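Local coordinates for benzoylformate Decarboxylase (Polynucleobacter necessarius, PDB 4K9Q), which probably catalyses the decarboxylation of benzoylformate to benzaldehyde, using thiamine diphosphate held in place by a magnesium ion, at residues A[17-22]-A[63-68]; A[22-27]-A[39-44]; A[44-49]-A[435-440]; A[67-72]-A[94-99]. All coordinates share one frame; numbering follows the deposited sequence.

Interaction 1 of 4, residues A[17-22]-A[63-68]; sequences VTTVVG and KPVIVN
Strands 19-22 and 66-69 are neighbours in the parallel sheet of the N-terminal domain, where Val20, Val21 and Gly22 pair with Ile66, Val67 and Asn68. The ladder is opened by Ile66 N, which donates to Thr19 O at 3.1 Å. Ile66 then returns the link through its own carbonyl, taking Val21 N on its O at 2.8 Å (156° at the hydrogen), and Asn68 N closes the series on Val21 O at 2.9 Å.

The side chains interlock on both faces. On the face of Val20 and Ile66, the CG1 methyl of Val20, anti to its own backbone N (chi1 176°), runs forward along the strand to lie 3.7 Å from Asn68 CB, while its CG2 leans on Ile66 CB. Val17, just before the strand, sets CG1 across Ile66 CG1 at 3.8 Å and turns its other methyl to the Pro64 ring. On the face of Val21 and Val67, Val21 CG2 meets Val65 CG1 at 3.9 Å, and helix 47-61 covers this side through Ala54. Where the strands splay apart, a water takes the place of a direct bond, accepting from Thr19 N and donating to Pro64 O at 2.9 Å. Staggered parallel bonding between branched aliphatic residues, with a helix packed over one face, is typical of the alpha/beta fold of thiamine diphosphate-binding domains.

Interaction 2 of 4, residues A[22-27]-A[39-44]; sequences GNPGST and FNYVLA. With TPP (thiamine diphosphate), chain D.
Tyr41 lies across the loop that leaves strand 19-22, at the place where the parallel pairing of this alpha/beta sheet with strand 40-43 runs out toward the cofactor. From CB, with CG anti to the backbone N (chi1 -176°), the side chain extends toward Gly22. CE2 passes Gly22 CA at 4.1 Å and CZ comes closer to the same Gly22 CA, 3.8 Å away, the ring meeting it obliquely. At the tip, OH rests 3.2 Å from Gly22 C and is 3.3 Å from Pro24 CD, so the phenol spans the bend from glycine to proline. Leu43 reaches the same proline: its CD1 lies 3.6 Å from Pro24 CD.

The backbone of Gly22 is itself held at both ends, its N donating to Val42 O at 2.9 Å and its O accepting from Ala44 N at 3.0 Å. Pro475 and Gly476 of the second subunit pack on Tyr41 and Leu43, placing the bend at the subunit interface. Thiamine diphosphate is bound here too, and several residues of that second subunit hydrogen-bond to it. Past the proline the chain runs along the cofactor, bringing Gly25 CA to 3.6 Å from TPP C7', the methylene between its two rings.

Interaction 3 of 4, residues A[44-49]-A[435-440]; sequences ALQEAS and SVQGIY. With TPP (thiamine diphosphate), chain D.
OE1 of Gln46 accepts from Ala48 N at 2.8 Å and lies within hydrogen-bonding distance of a water that carries the contact across to Gln437. The amide N-H comes from above the carbonyl plane of Gln46, 42° out of it, in an N-cap bond that starts helix 47-61. The water also lies 2.7 Å from Ser49 OG and 2.9 Å from Gln437 OE1, its two protons probably shared among the acceptors. The bent Gln46 and Gln437 side chains bring their amides nearly parallel, 14° apart, and Gln437 NE2 is spoken for by Gln433 O of the second subunit. A second water accepts from Leu45 N at 2.9 Å and donates to Gln437 O at 2.8 Å.

Beside these bridges the contact turns apolar. Leu45 crosses Tyr440 at about a right angle, CG 3.6 Å from Tyr440 CD2 and CD1 resting against CB and CG of the tyrosine, whose OH bonds to Pro480 O of the second subunit. Capping fixes the start of the helix where Glu47 projects to the cofactor, its OE2 2.7 Å from TPP N1'. A glutamate facing N1' of the aminopyrimidine is a hallmark of the thiamine diphosphate enzyme active site.

Interaction 4 of 4, residues A[67-72]-A[94-99]; sequences VNIHTG and ITAGQQ. With TPP (thiamine diphosphate), chain D.
Ile94 CD1 folds back, through its bend at chi2 (-61°), into the hollow beside Val67, resting 3.7 Å from Val67 CB and touching CG2 as well, the two side chains lying side by side and pointing the same way. Two residues further on, at the next pair on the same face, Ile69 is the bump and Ala96 the shallow hollow, Ile69 CG1 passing 4.2 Å from Ala96 CB. Helix 47-61 packs on Val67 and Ile69 through Val50. As strand 66-69 gives way to the next helix, Thr71 settles its CB on the carbonyl O of Gly97, and its CG2 stands 3.5 Å above the plane of the His70 ring. Thiamine diphosphate lies on the opposite face of that imidazole, with His70 CD2 3.3 Å from TPP C4', so the ring is sandwiched between methyl and cofactor.

The strands themselves are joined in parallel, Ile69 N donating to Thr95 O at 2.9 Å and Gly97 N, more loosely, to Ile69 O. Thr95 adds a side-chain link: with chi1 at 71°, OG1 swings back between its backbone N and carbonyl carbon. Val67 O thus receives two donors, Thr95 N at 2.7 Å and Thr95 OG1 at 2.8 Å. OG1 gives its proton to Val67 O and, with its oxygen, accepts from Asn68 ND2 at 3.0 Å, so the hydroxyl acts as donor and acceptor at once, and this nearly in-plane bond fixes which way the asparagine amide is turned.

All four contacts are buried, and three of them belong to one parallel sheet: interactions 1 and 4 flank strand 66-69 and share Val67 and Asn68, while interaction 2 adds strand 40-43 to the other side of 19-22. Interaction 1, away from the cofactor, is largely aliphatic; interactions 2, 3 and 4 each place a residue on thiamine diphosphate, 2 and 4 from the ends of neighbouring strands, joined by the backbone bond of Asn23 N to Asn68 O. Interaction 3 differs in kind, tying the N-terminal to the C-terminal family region without direct hydrogen bonds, through waters and a leucine-tyrosine contact. Interactions 2 to 4 also touch the second subunit; interaction 1 does not.

Interaction 1 of 4, residues A[17-22]-A[63-68]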
# COMPACT_ATOMS: atom_id res chain seq x y z
N VAL A 17 -1.20 -23.06 -20.75
CA VAL A 17 -1.39 -21.62 -20.91
C VAL A 17 -0.41 -21.17 -21.99
O VAL A 17 0.75 -20.87 -21.70
CB VAL A 17 -1.13 -20.90 -19.57
CG1 VAL A 17 -1.23 -19.38 -19.72
CG2 VAL A 17 -2.12 -21.40 -18.51
N THR A 18 -0.86 -21.15 -23.24
CA THR A 18 0.06 -20.95 -24.35
C THR A 18 -0.31 -19.77 -25.25
O THR A 18 0.18 -19.65 -26.38
CB THR A 18 0.24 -22.24 -25.19
OG1 THR A 18 -1.01 -22.59 -25.78
CG2 THR A 18 0.72 -23.39 -24.31
N THR A 19 -1.16 -18.88 -24.74
CA THR A 19 -1.45 -17.64 -25.44
C THR A 19 -0.95 -16.44 -24.65
O THR A 19 -1.21 -16.32 -23.46
CB THR A 19 -2.96 -17.46 -25.72
OG1 THR A 19 -3.43 -18.58 -26.48
CG2 THR A 19 -3.20 -16.18 -26.52
N VAL A 20 -0.24 -15.55 -25.35
CA VAL A 20 0.23 -14.30 -24.78
C VAL A 20 -0.39 -13.14 -25.56
O VAL A 20 -0.19 -13.04 -26.78
CB VAL A 20 1.78 -14.18 -24.89
CG1 VAL A 20 2.24 -12.81 -24.39
CG2 VAL A 20 2.49 -15.32 -24.14
N VAL A 21 -1.16 -12.29 -24.90
CA VAL A 21 -1.61 -11.06 -25.54
C VAL A 21 -0.67 -9.95 -25.06
O VAL A 21 -0.38 -9.86 -23.87
CB VAL A 21 -3.07 -10.71 -25.19
CG1 VAL A 21 -3.55 -9.56 -26.06
CG2 VAL A 21 -3.97 -11.93 -25.35
N GLY A 22 -0.17 -9.13 -25.96
CA GLY A 22 0.88 -8.21 -25.55
C GLY A 22 0.96 -6.93 -26.35
O GLY A 22 0.39 -6.80 -27.44
N LYS A 63 -9.62 -20.72 -18.65
CA LYS A 63 -8.27 -20.92 -18.15
C LYS A 63 -7.51 -19.62 -18.34
O LYS A 63 -7.98 -18.72 -19.03
CB LYS A 63 -7.58 -22.08 -18.88
CG LYS A 63 -7.38 -21.86 -20.35
CD LYS A 63 -6.61 -23.05 -20.92
CE LYS A 63 -6.45 -22.94 -22.41
NZ LYS A 63 -5.62 -24.08 -22.93
N PRO A 64 -6.33 -19.52 -17.72
CA PRO A 64 -5.59 -18.26 -17.79
C PRO A 64 -5.08 -17.95 -19.20
O PRO A 64 -4.88 -18.84 -20.03
CB PRO A 64 -4.41 -18.50 -16.85
CG PRO A 64 -4.89 -19.56 -15.89
CD PRO A 64 -5.74 -20.46 -16.74
N VAL A 65 -4.89 -16.66 -19.44
CA VAL A 65 -4.19 -16.17 -20.61
C VAL A 65 -3.11 -15.25 -20.05
O VAL A 65 -3.32 -14.59 -19.03
CB VAL A 65 -5.14 -15.39 -21.54
CG1 VAL A 65 -4.33 -14.70 -22.65
CG2 VAL A 65 -6.20 -16.33 -22.13
N ILE A 66 -1.94 -15.22 -20.68
CA ILE A 66 -0.87 -14.32 -20.25
C ILE A 66 -0.98 -12.97 -20.95
O ILE A 66 -1.18 -12.91 -22.16
CB ILE A 66 0.51 -14.92 -20.52
CG1 ILE A 66 0.73 -16.15 -19.63
CG2 ILE A 66 1.59 -13.88 -20.26
CD1 ILE A 66 1.98 -16.89 -19.95
N VAL A 67 -0.88 -11.91 -20.16
CA VAL A 67 -0.74 -10.55 -20.67
C VAL A 67 0.74 -10.19 -20.51
O VAL A 67 1.33 -10.43 -19.46
CB VAL A 67 -1.64 -9.58 -19.87
CG1 VAL A 67 -1.22 -8.12 -20.10
CG2 VAL A 67 -3.11 -9.78 -20.24
N ASN A 68 1.35 -9.64 -21.55
CA ASN A 68 2.75 -9.20 -21.45
C ASN A 68 2.81 -7.75 -21.90
O ASN A 68 2.60 -7.44 -23.07
CB ASN A 68 3.65 -10.08 -22.32
CG ASN A 68 5.13 -9.79 -22.13
OD1 ASN A 68 5.85 -9.53 -23.10
ND2 ASN A 68 5.60 -9.83 -20.88
O HOH W 1 -3.61 -19.19 -22.61

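Interaction 2 of 4, residues A[22-27]-A[39-44]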
# COMPACT_ATOMS: atom_id res chain seq x y z
N GLY A 22 -0.17 -9.13 -25.96
CA GLY A 22 0.88 -8.21 -25.55
C GLY A 22 0.96 -6.93 -26.35
O GLY A 22 0.39 -6.80 -27.44
N ASN A 23 1.67 -5.97 -25.78
CA ASN A 23 2.20 -4.85 -26.53
C ASN A 23 3.65 -4.74 -26.07
O ASN A 23 3.92 -4.51 -24.88
CB ASN A 23 1.42 -3.58 -26.22
CG ASN A 23 1.99 -2.36 -26.94
OD1 ASN A 23 2.75 -1.59 -26.36
ND2 ASN A 23 1.62 -2.19 -28.20
N PRO A 24 4.60 -4.97 -26.99
CA PRO A 24 5.99 -5.19 -26.59
C PRO A 24 6.76 -3.91 -26.24
O PRO A 24 6.38 -2.82 -26.65
CB PRO A 24 6.61 -5.85 -27.83
CG PRO A 24 5.83 -5.28 -28.97
CD PRO A 24 4.42 -5.14 -28.45
N GLY A 25 7.83 -4.07 -25.45
CA GLY A 25 8.76 -3.00 -25.15
C GLY A 25 10.13 -3.61 -24.95
O GLY A 25 10.27 -4.83 -25.00
N SER A 26 11.14 -2.78 -24.72
CA SER A 26 12.51 -3.25 -24.63
C SER A 26 12.70 -4.25 -23.50
O SER A 26 13.46 -5.21 -23.63
CB SER A 26 13.49 -2.09 -24.46
OG SER A 26 13.32 -1.47 -23.20
N THR A 27 12.00 -4.02 -22.39
CA THR A 27 12.16 -4.85 -21.20
C THR A 27 11.45 -6.21 -21.30
O THR A 27 11.59 -7.05 -20.41
CB THR A 27 11.67 -4.10 -19.94
OG1 THR A 27 10.36 -3.58 -20.19
CG2 THR A 27 12.59 -2.94 -19.63
N PHE A 39 3.23 -21.53 -29.20
CA PHE A 39 2.50 -20.51 -28.45
C PHE A 39 1.96 -19.52 -29.47
O PHE A 39 2.42 -19.47 -30.61
CB PHE A 39 3.43 -19.78 -27.49
CG PHE A 39 3.72 -20.54 -26.22
CD1 PHE A 39 4.34 -21.78 -26.27
CD2 PHE A 39 3.39 -20.00 -24.98
CE1 PHE A 39 4.59 -22.48 -25.11
CE2 PHE A 39 3.65 -20.69 -23.83
CZ PHE A 39 4.25 -21.93 -23.89
N ASN A 40 0.96 -18.74 -29.07
CA ASN A 40 0.42 -17.68 -29.92
C ASN A 40 0.63 -16.33 -29.25
O ASN A 40 0.28 -16.16 -28.09
CB ASN A 40 -1.08 -17.89 -30.15
CG ASN A 40 -1.37 -18.93 -31.21
OD1 ASN A 40 -0.59 -19.12 -32.14
ND2 ASN A 40 -2.50 -19.60 -31.08
N TYR A 41 1.22 -15.39 -29.97
CA TYR A 41 1.34 -14.01 -29.50
C TYR A 41 0.34 -13.17 -30.27
O TYR A 41 0.31 -13.21 -31.50
CB TYR A 41 2.75 -13.47 -29.73
CG TYR A 41 2.97 -12.09 -29.16
CD1 TYR A 41 2.66 -10.95 -29.90
CD2 TYR A 41 3.48 -11.91 -27.88
CE1 TYR A 41 2.86 -9.69 -29.39
CE2 TYR A 41 3.69 -10.64 -27.36
CZ TYR A 41 3.38 -9.54 -28.12
OH TYR A 41 3.58 -8.27 -27.62
N VAL A 42 -0.46 -12.42 -29.53
CA VAL A 42 -1.47 -11.55 -30.11
C VAL A 42 -1.15 -10.09 -29.79
O VAL A 42 -1.26 -9.66 -28.63
CB VAL A 42 -2.88 -11.88 -29.57
CG1 VAL A 42 -3.92 -10.90 -30.13
CG2 VAL A 42 -3.26 -13.31 -29.91
N LEU A 43 -0.77 -9.33 -30.81
CA LEU A 43 -0.43 -7.92 -30.63
C LEU A 43 -1.68 -7.08 -30.52
O LEU A 43 -2.62 -7.25 -31.31
CB LEU A 43 0.40 -7.41 -31.82
CG LEU A 43 0.69 -5.91 -31.83
CD1 LEU A 43 1.65 -5.52 -30.69
CD2 LEU A 43 1.23 -5.47 -33.20
N ALA A 44 -1.70 -6.18 -29.54
CA ALA A 44 -2.64 -5.07 -29.58
C ALA A 44 -1.89 -3.74 -29.42
O ALA A 44 -0.78 -3.71 -28.86
CB ALA A 44 -3.73 -5.23 -28.52
N1' TPP D . 3.89 0.85 -24.35
C2' TPP D . 4.00 2.07 -23.71
CM2 TPP D . 2.80 2.69 -23.05
N3' TPP D . 5.21 2.73 -23.64
C4' TPP D . 6.32 2.18 -24.23
N4' TPP D . 7.49 2.81 -24.15
C5' TPP D . 6.22 0.96 -24.91
C6' TPP D . 5.00 0.28 -24.96
C7' TPP D . 7.44 0.36 -25.55
N3 TPP D . 7.94 1.01 -26.75
C2 TPP D . 9.04 1.86 -26.78
S1 TPP D . 9.41 2.41 -28.25
C5 TPP D . 8.18 1.58 -28.91
C4 TPP D . 7.44 0.83 -28.00
CM4 TPP D . 6.25 -0.04 -28.33
C6 TPP D . 8.03 1.69 -30.40
C7 TPP D . 7.73 3.08 -30.92
O7 TPP D . 7.38 2.90 -32.27
PA TPP D . 7.06 4.15 -33.24
O1A TPP D . 6.23 5.15 -32.48
O2A TPP D . 6.36 3.68 -34.47
O3A TPP D . 8.49 4.84 -33.46
PB TPP D . 9.74 4.30 -34.33
O1B TPP D . 10.66 3.62 -33.37
O2B TPP D . 10.39 5.53 -34.93
O3B TPP D . 9.29 3.33 -35.38

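Interaction 3 of 4, residues A[44-49]-A[435-440]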
# COMPACT_ATOMS: atom_id res chain seq x y z
N ALA A 44 -1.70 -6.18 -29.54
CA ALA A 44 -2.64 -5.07 -29.58
C ALA A 44 -1.89 -3.74 -29.42
O ALA A 44 -0.78 -3.71 -28.86
CB ALA A 44 -3.73 -5.23 -28.52
N LEU A 45 -2.48 -2.67 -29.92
CA LEU A 45 -1.79 -1.39 -30.06
C LEU A 45 -1.75 -0.55 -28.80
O LEU A 45 -0.99 0.42 -28.74
CB LEU A 45 -2.43 -0.55 -31.16
CG LEU A 45 -2.40 -1.12 -32.59
CD1 LEU A 45 -3.24 -0.23 -33.48
CD2 LEU A 45 -0.96 -1.23 -33.09
N GLN A 46 -2.58 -0.88 -27.81
CA GLN A 46 -2.60 -0.13 -26.55
C GLN A 46 -3.00 -1.09 -25.44
O GLN A 46 -3.73 -2.06 -25.69
CB GLN A 46 -3.57 1.06 -26.65
CG GLN A 46 -3.27 2.21 -25.69
CD GLN A 46 -4.10 2.15 -24.41
OE1 GLN A 46 -4.87 1.22 -24.20
NE2 GLN A 46 -3.96 3.17 -23.57
N GLU A 47 -2.51 -0.86 -24.22
CA GLU A 47 -2.58 -1.87 -23.18
C GLU A 47 -3.96 -2.13 -22.59
O GLU A 47 -4.21 -3.21 -22.07
CB GLU A 47 -1.53 -1.60 -22.10
CG GLU A 47 -0.09 -1.68 -22.61
CD GLU A 47 0.42 -0.38 -23.23
OE1 GLU A 47 -0.37 0.57 -23.45
OE2 GLU A 47 1.64 -0.33 -23.52
N ALA A 48 -4.87 -1.16 -22.66
CA ALA A 48 -6.24 -1.44 -22.24
C ALA A 48 -6.80 -2.54 -23.14
O ALA A 48 -7.47 -3.46 -22.66
CB ALA A 48 -7.11 -0.18 -22.32
N SER A 49 -6.52 -2.47 -24.44
CA SER A 49 -7.00 -3.50 -25.36
C SER A 49 -6.32 -4.84 -25.08
O SER A 49 -6.96 -5.88 -25.14
CB SER A 49 -6.82 -3.08 -26.82
OG SER A 49 -7.80 -2.12 -27.19
N SER A 435 -11.31 2.33 -26.42
CA SER A 435 -10.34 1.32 -26.81
C SER A 435 -10.49 1.00 -28.29
O SER A 435 -10.40 -0.14 -28.70
CB SER A 435 -10.51 0.05 -25.98
OG SER A 435 -10.24 0.31 -24.62
N VAL A 436 -10.71 2.05 -29.07
CA VAL A 436 -10.93 1.93 -30.51
C VAL A 436 -9.80 1.14 -31.20
O VAL A 436 -10.04 0.44 -32.19
CB VAL A 436 -11.12 3.34 -31.14
CG1 VAL A 436 -9.84 4.15 -31.11
CG2 VAL A 436 -11.67 3.23 -32.54
N GLN A 437 -8.59 1.20 -30.64
CA GLN A 437 -7.44 0.54 -31.25
C GLN A 437 -7.61 -0.98 -31.32
O GLN A 437 -6.95 -1.65 -32.13
CB GLN A 437 -6.14 0.87 -30.50
CG GLN A 437 -5.88 2.36 -30.34
CD GLN A 437 -6.35 2.87 -28.99
OE1 GLN A 437 -7.34 2.38 -28.46
NE2 GLN A 437 -5.63 3.84 -28.43
N GLY A 438 -8.48 -1.53 -30.47
CA GLY A 438 -8.74 -2.96 -30.45
C GLY A 438 -9.16 -3.50 -31.81
O GLY A 438 -8.91 -4.67 -32.12
N ILE A 439 -9.80 -2.67 -32.63
CA ILE A 439 -10.22 -3.08 -33.96
C ILE A 439 -9.06 -3.67 -34.77
O ILE A 439 -9.21 -4.66 -35.48
CB ILE A 439 -10.84 -1.90 -34.74
CG1 ILE A 439 -12.08 -1.38 -34.01
CG2 ILE A 439 -11.20 -2.32 -36.16
CD1 ILE A 439 -12.65 -0.10 -34.62
N TYR A 440 -7.89 -3.05 -34.63
CA TYR A 440 -6.71 -3.50 -35.34
C TYR A 440 -6.42 -4.97 -35.10
O TYR A 440 -6.09 -5.72 -36.02
CB TYR A 440 -5.50 -2.66 -34.93
CG TYR A 440 -4.24 -2.98 -35.71
CD1 TYR A 440 -4.13 -2.65 -37.06
CD2 TYR A 440 -3.16 -3.60 -35.10
CE1 TYR A 440 -2.98 -2.94 -37.78
CE2 TYR A 440 -2.00 -3.88 -35.80
CZ TYR A 440 -1.92 -3.56 -37.14
OH TYR A 440 -0.75 -3.86 -37.81
N1' TPP D . 3.89 0.85 -24.35
C2' TPP D . 4.00 2.07 -23.71
CM2 TPP D . 2.80 2.69 -23.05
N3' TPP D . 5.21 2.73 -23.64
C4' TPP D . 6.32 2.18 -24.23
N4' TPP D . 7.49 2.81 -24.15
C5' TPP D . 6.22 0.96 -24.91
C6' TPP D . 5.00 0.28 -24.96
C7' TPP D . 7.44 0.36 -25.55
N3 TPP D . 7.94 1.01 -26.75
C2 TPP D . 9.04 1.86 -26.78
S1 TPP D . 9.41 2.41 -28.25
C5 TPP D . 8.18 1.58 -28.91
C4 TPP D . 7.44 0.83 -28.00
CM4 TPP D . 6.25 -0.04 -28.33
C6 TPP D . 8.03 1.69 -30.40
C7 TPP D . 7.73 3.08 -30.92
O7 TPP D . 7.38 2.90 -32.27
PA TPP D . 7.06 4.15 -33.24
O1A TPP D . 6.23 5.15 -32.48
O2A TPP D . 6.36 3.68 -34.47
O3A TPP D . 8.49 4.84 -33.46
PB TPP D . 9.74 4.30 -34.33
O1B TPP D . 10.66 3.62 -33.37
O2B TPP D . 10.39 5.53 -34.93
O3B TPP D . 9.29 3.33 -35.38
O HOH W 2 -4.97 -3.35 -31.18
O HOH W 3 -7.01 0.34 -26.40

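Interaction 4 of 4, residues A[67-72]-A[94-99]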
# COMPACT_ATOMS: atom_id res chain seq x y z
N VAL A 67 -0.88 -11.91 -20.16
CA VAL A 67 -0.74 -10.55 -20.67
C VAL A 67 0.74 -10.19 -20.51
O VAL A 67 1.33 -10.43 -19.46
CB VAL A 67 -1.64 -9.58 -19.87
CG1 VAL A 67 -1.22 -8.12 -20.10
CG2 VAL A 67 -3.11 -9.78 -20.24
N ASN A 68 1.35 -9.64 -21.55
CA ASN A 68 2.75 -9.20 -21.45
C ASN A 68 2.81 -7.75 -21.90
O ASN A 68 2.60 -7.44 -23.07
CB ASN A 68 3.65 -10.08 -22.32
CG ASN A 68 5.13 -9.79 -22.13
OD1 ASN A 68 5.85 -9.53 -23.10
ND2 ASN A 68 5.60 -9.83 -20.88
N ILE A 69 3.08 -6.85 -20.95
CA ILE A 69 3.12 -5.43 -21.25
C ILE A 69 4.38 -4.77 -20.71
O ILE A 69 5.18 -5.41 -20.02
CB ILE A 69 1.84 -4.72 -20.75
CG1 ILE A 69 1.68 -4.89 -19.23
CG2 ILE A 69 0.61 -5.25 -21.49
CD1 ILE A 69 0.31 -4.42 -18.73
N HIS A 70 4.56 -3.50 -21.05
CA HIS A 70 5.86 -2.87 -20.91
C HIS A 70 5.98 -2.06 -19.63
O HIS A 70 5.56 -0.91 -19.57
CB HIS A 70 6.13 -1.95 -22.10
CG HIS A 70 7.44 -1.24 -22.03
ND1 HIS A 70 8.65 -1.90 -21.92
CD2 HIS A 70 7.74 0.08 -22.06
CE1 HIS A 70 9.63 -1.02 -21.89
NE2 HIS A 70 9.11 0.19 -21.99
N THR A 71 6.59 -2.67 -18.62
CA THR A 71 6.92 -2.00 -17.36
C THR A 71 5.76 -1.15 -16.79
O THR A 71 4.59 -1.51 -16.95
CB THR A 71 8.30 -1.28 -17.46
OG1 THR A 71 8.70 -0.78 -16.18
CG2 THR A 71 8.30 -0.15 -18.50
N GLY A 72 6.07 -0.07 -16.08
CA GLY A 72 5.04 0.72 -15.42
C GLY A 72 4.17 1.48 -16.41
O GLY A 72 2.99 1.73 -16.15
N ILE A 94 -1.01 -11.38 -15.40
CA ILE A 94 -0.48 -10.13 -15.93
C ILE A 94 1.03 -10.08 -15.72
O ILE A 94 1.49 -10.13 -14.58
CB ILE A 94 -1.10 -8.89 -15.26
CG1 ILE A 94 -2.64 -8.94 -15.24
CG2 ILE A 94 -0.58 -7.62 -15.96
CD1 ILE A 94 -3.31 -9.00 -16.59
N THR A 95 1.79 -10.00 -16.80
CA THR A 95 3.24 -9.87 -16.65
C THR A 95 3.71 -8.57 -17.26
O THR A 95 3.22 -8.15 -18.31
CB THR A 95 4.00 -11.05 -17.29
OG1 THR A 95 3.93 -10.98 -18.72
CG2 THR A 95 3.41 -12.37 -16.81
N ALA A 96 4.63 -7.90 -16.59
CA ALA A 96 5.28 -6.73 -17.17
C ALA A 96 6.79 -6.86 -17.01
O ALA A 96 7.27 -7.23 -15.94
CB ALA A 96 4.80 -5.46 -16.51
N GLY A 97 7.53 -6.55 -18.07
CA GLY A 97 8.97 -6.50 -17.95
C GLY A 97 9.36 -5.41 -16.96
O GLY A 97 8.62 -4.46 -16.72
N GLN A 98 10.54 -5.57 -16.39
CA GLN A 98 11.12 -4.64 -15.43
C GLN A 98 12.55 -4.37 -15.89
O GLN A 98 13.14 -5.19 -16.62
CB GLN A 98 11.10 -5.29 -14.04
CG GLN A 98 11.87 -4.54 -12.93
CD GLN A 98 11.28 -3.17 -12.62
OE1 GLN A 98 11.39 -2.24 -13.42
NE2 GLN A 98 10.64 -3.04 -11.45
N GLN A 99 13.11 -3.23 -15.49
CA GLN A 99 14.50 -2.91 -15.81
C GLN A 99 15.43 -4.00 -15.28
O GLN A 99 15.08 -4.72 -14.35
CB GLN A 99 14.89 -1.53 -15.28
CG GLN A 99 14.82 -0.42 -16.34
CD GLN A 99 15.96 -0.51 -17.36
OE1 GLN A 99 16.63 -1.54 -17.50
NE2 GLN A 99 16.18 0.59 -18.09
N1' TPP D . 3.89 0.85 -24.35
C2' TPP D . 4.00 2.07 -23.71
CM2 TPP D . 2.80 2.69 -23.05
N3' TPP D . 5.21 2.73 -23.64
C4' TPP D . 6.32 2.18 -24.23
N4' TPP D . 7.49 2.81 -24.15
C5' TPP D . 6.22 0.96 -24.91
C6' TPP D . 5.00 0.28 -24.96
C7' TPP D . 7.44 0.36 -25.55
N3 TPP D . 7.94 1.01 -26.75
C2 TPP D . 9.04 1.86 -26.78
S1 TPP D . 9.41 2.41 -28.25
C5 TPP D . 8.18 1.58 -28.91
C4 TPP D . 7.44 0.83 -28.00
CM4 TPP D . 6.25 -0.04 -28.33
C6 TPP D . 8.03 1.69 -30.40
C7 TPP D . 7.73 3.08 -30.92
O7 TPP D . 7.38 2.90 -32.27
PA TPP D . 7.06 4.15 -33.24
O1A TPP D . 6.23 5.15 -32.48
O2A TPP D . 6.36 3.68 -34.47
O3A TPP D . 8.49 4.84 -33.46
PB TPP D . 9.74 4.30 -34.33
O1B TPP D . 10.66 3.62 -33.37
O2B TPP D . 10.39 5.53 -34.93
O3B TPP D . 9.29 3.33 -35.38